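Local coordinates for putative beta-lactamase-inhibitor-like PepSY-like domain-containing protein (Bacteroides vulgatus ATCC 8482, PDB 3ELG) that is of unknown function but is probably a periplasmic protein with a fold resembling that of the beta-lactamase inhibitor protein, at residues Q41-Y45 / E56-K60. Numbering follows the deposited sequence.
Sequences QTTSY and EFNSK
Y45 and F57 face each other as an antiparallel, hydrogen-bonded pair, and their two reciprocal backbone bonds define the register: Y45 N to F57 O at 2.9 Å and F57 N to Y45 O at 2.8 Å, with N-H...O angles of 166° and 157°. Y45 O is approached additionally by CA of E56, a CA-H...O contact of 3.2 Å. The ladder stops at this pair, for T43 O and S59 N, though 3.3 Å apart, are too poorly angled to bond; S59 instead sets its CB 3.2 Å from T43 O.

Both aromatic side chains leave the same face of the sheet, with Y45 CB 4.3 Å from F57 CB. In Y45, CG sits anti to the carbonyl carbon (chi1 -58°), and the ring presents its edge to the departing chain: CD1 lies 3.5 Å from N58 O, which is in the ring plane. At the far end, one water joins Y45 OH to S59 O, donating to the carbonyl at 2.8 Å. F57 packs against A17, M20 and I21 of helix 15-24, whereas Y45 touches I33 and I35 of strand 30-37.

Beyond F57, N58 OD1 accepts from K60 N, in a bent bond with the donor above the amide plane, and from E62 N. The arrangement is the open end of the beta hairpin 43-49/54-57, where the pairing ends and an Asx turn at N58 follows, within the helix-covered antiparallel sheet of a BLIP-like, PepSY-like fold.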
loop_
_atom_site.group_PDB
_atom_site.type_symbol
_atom_site.label_atom_id
_atom_site.label_comp_id
_atom_site.label_asym_id
_atom_site.label_seq_id
_atom_site.Cartn_x
_atom_site.Cartn_y
_atom_site.Cartn_z
ATOM N N GLN A 41 -2.843 19.632 5.479
ATOM C CA GLN A 41 -2.929 19.413 6.912
ATOM C C GLN A 41 -3.788 18.185 7.246
ATOM O O GLN A 41 -4.486 18.127 8.247
ATOM C CB GLN A 41 -3.395 20.662 7.651
ATOM C CG GLN A 41 -2.242 21.660 7.879
ATOM C CD GLN A 41 -1.215 21.164 8.924
ATOM O OE1 GLN A 41 -1.513 21.069 10.126
ATOM N NE2 GLN A 41 0.001 20.864 8.465
ATOM N N THR A 42 -3.755 17.224 6.353
ATOM C CA THR A 42 -4.510 15.942 6.527
ATOM C C THR A 42 -3.574 14.918 7.103
ATOM O O THR A 42 -2.425 14.855 6.703
ATOM C CB THR A 42 -5.049 15.489 5.160
ATOM O OG1 THR A 42 -6.040 16.447 4.721
ATOM C CG2 THR A 42 -5.671 14.120 5.194
ATOM N N THR A 43 -4.094 14.113 8.027
ATOM C CA THR A 43 -3.304 13.078 8.681
ATOM C C THR A 43 -3.248 11.800 7.868
ATOM O O THR A 43 -4.236 11.361 7.286
ATOM C CB THR A 43 -3.841 12.800 10.098
ATOM O OG1 THR A 43 -3.858 14.022 10.875
ATOM C CG2 THR A 43 -2.980 11.727 10.802
ATOM N N SER A 44 -2.037 11.267 7.773
ATOM C CA SER A 44 -1.783 9.905 7.295
ATOM C C SER A 44 -0.865 9.180 8.247
ATOM O O SER A 44 -0.251 9.740 9.135
ATOM C CB SER A 44 -1.252 9.844 5.858
ATOM O OG SER A 44 -0.028 10.533 5.736
ATOM N N TYR A 45 -0.852 7.884 8.041
ATOM C CA TYR A 45 -0.132 6.962 8.901
ATOM C C TYR A 45 0.785 6.111 8.032
ATOM O O TYR A 45 0.347 5.400 7.135
ATOM C CB TYR A 45 -1.120 6.020 9.626
ATOM C CG TYR A 45 -2.133 6.779 10.449
ATOM C CD1 TYR A 45 -3.281 7.323 9.875
ATOM C CD2 TYR A 45 -1.873 7.058 11.772
ATOM C CE1 TYR A 45 -4.182 8.056 10.636
ATOM C CE2 TYR A 45 -2.724 7.790 12.542
ATOM C CZ TYR A 45 -3.888 8.322 11.968
ATOM O OH TYR A 45 -4.760 9.076 12.739
ATOM N N GLU A 56 0.911 2.414 4.152
ATOM C CA GLU A 56 0.487 3.774 4.405
ATOM C C GLU A 56 -1.021 3.756 4.385
ATOM O O GLU A 56 -1.628 3.032 3.602
ATOM C CB GLU A 56 1.045 4.721 3.357
ATOM C CG GLU A 56 0.970 6.136 3.760
ATOM C CD GLU A 56 1.707 7.002 2.793
ATOM O OE1 GLU A 56 1.505 6.791 1.573
ATOM O OE2 GLU A 56 2.482 7.875 3.243
ATOM N N PHE A 57 -1.604 4.545 5.286
ATOM C CA PHE A 57 -3.042 4.657 5.424
ATOM C C PHE A 57 -3.476 6.118 5.475
ATOM O O PHE A 57 -2.723 6.998 5.958
ATOM C CB PHE A 57 -3.545 4.029 6.711
ATOM C CG PHE A 57 -3.204 2.570 6.843
ATOM C CD1 PHE A 57 -2.019 2.175 7.436
ATOM C CD2 PHE A 57 -4.092 1.589 6.421
ATOM C CE1 PHE A 57 -1.719 0.842 7.545
ATOM C CE2 PHE A 57 -3.787 0.245 6.499
ATOM C CZ PHE A 57 -2.620 -0.146 7.083
ATOM N N ASN A 58 -4.692 6.354 5.018
ATOM C CA ASN A 58 -5.273 7.710 5.143
ATOM C C ASN A 58 -5.832 7.950 6.505
ATOM O O ASN A 58 -5.688 7.133 7.405
ATOM C CB ASN A 58 -6.287 8.034 4.019
ATOM C CG ASN A 58 -7.582 7.260 4.131
ATOM O OD1 ASN A 58 -7.882 6.641 5.159
ATOM N ND2 ASN A 58 -8.412 7.339 3.062
ATOM N N SER A 59 -6.483 9.100 6.641
ATOM C CA SER A 59 -6.917 9.571 7.954
ATOM C C SER A 59 -7.957 8.678 8.576
ATOM O O SER A 59 -8.127 8.668 9.816
ATOM C CB SER A 59 -7.372 11.035 7.929
ATOM O OG SER A 59 -8.597 11.154 7.241
ATOM N N LYS A 60 -8.631 7.921 7.705
ATOM C CA LYS A 60 -9.694 6.986 8.064
ATOM C C LYS A 60 -9.226 5.541 8.194
ATOM O O LYS A 60 -10.022 4.626 8.482
ATOM C CB LYS A 60 -10.816 7.067 7.044
ATOM C CG LYS A 60 -11.437 8.433 7.034
ATOM C CD LYS A 60 -12.317 8.649 5.831
ATOM C CE LYS A 60 -13.433 7.637 5.786
ATOM N NZ LYS A 60 -14.542 8.117 4.896
HETATM O O HOH W 1 -6.573 10.223 11.509
#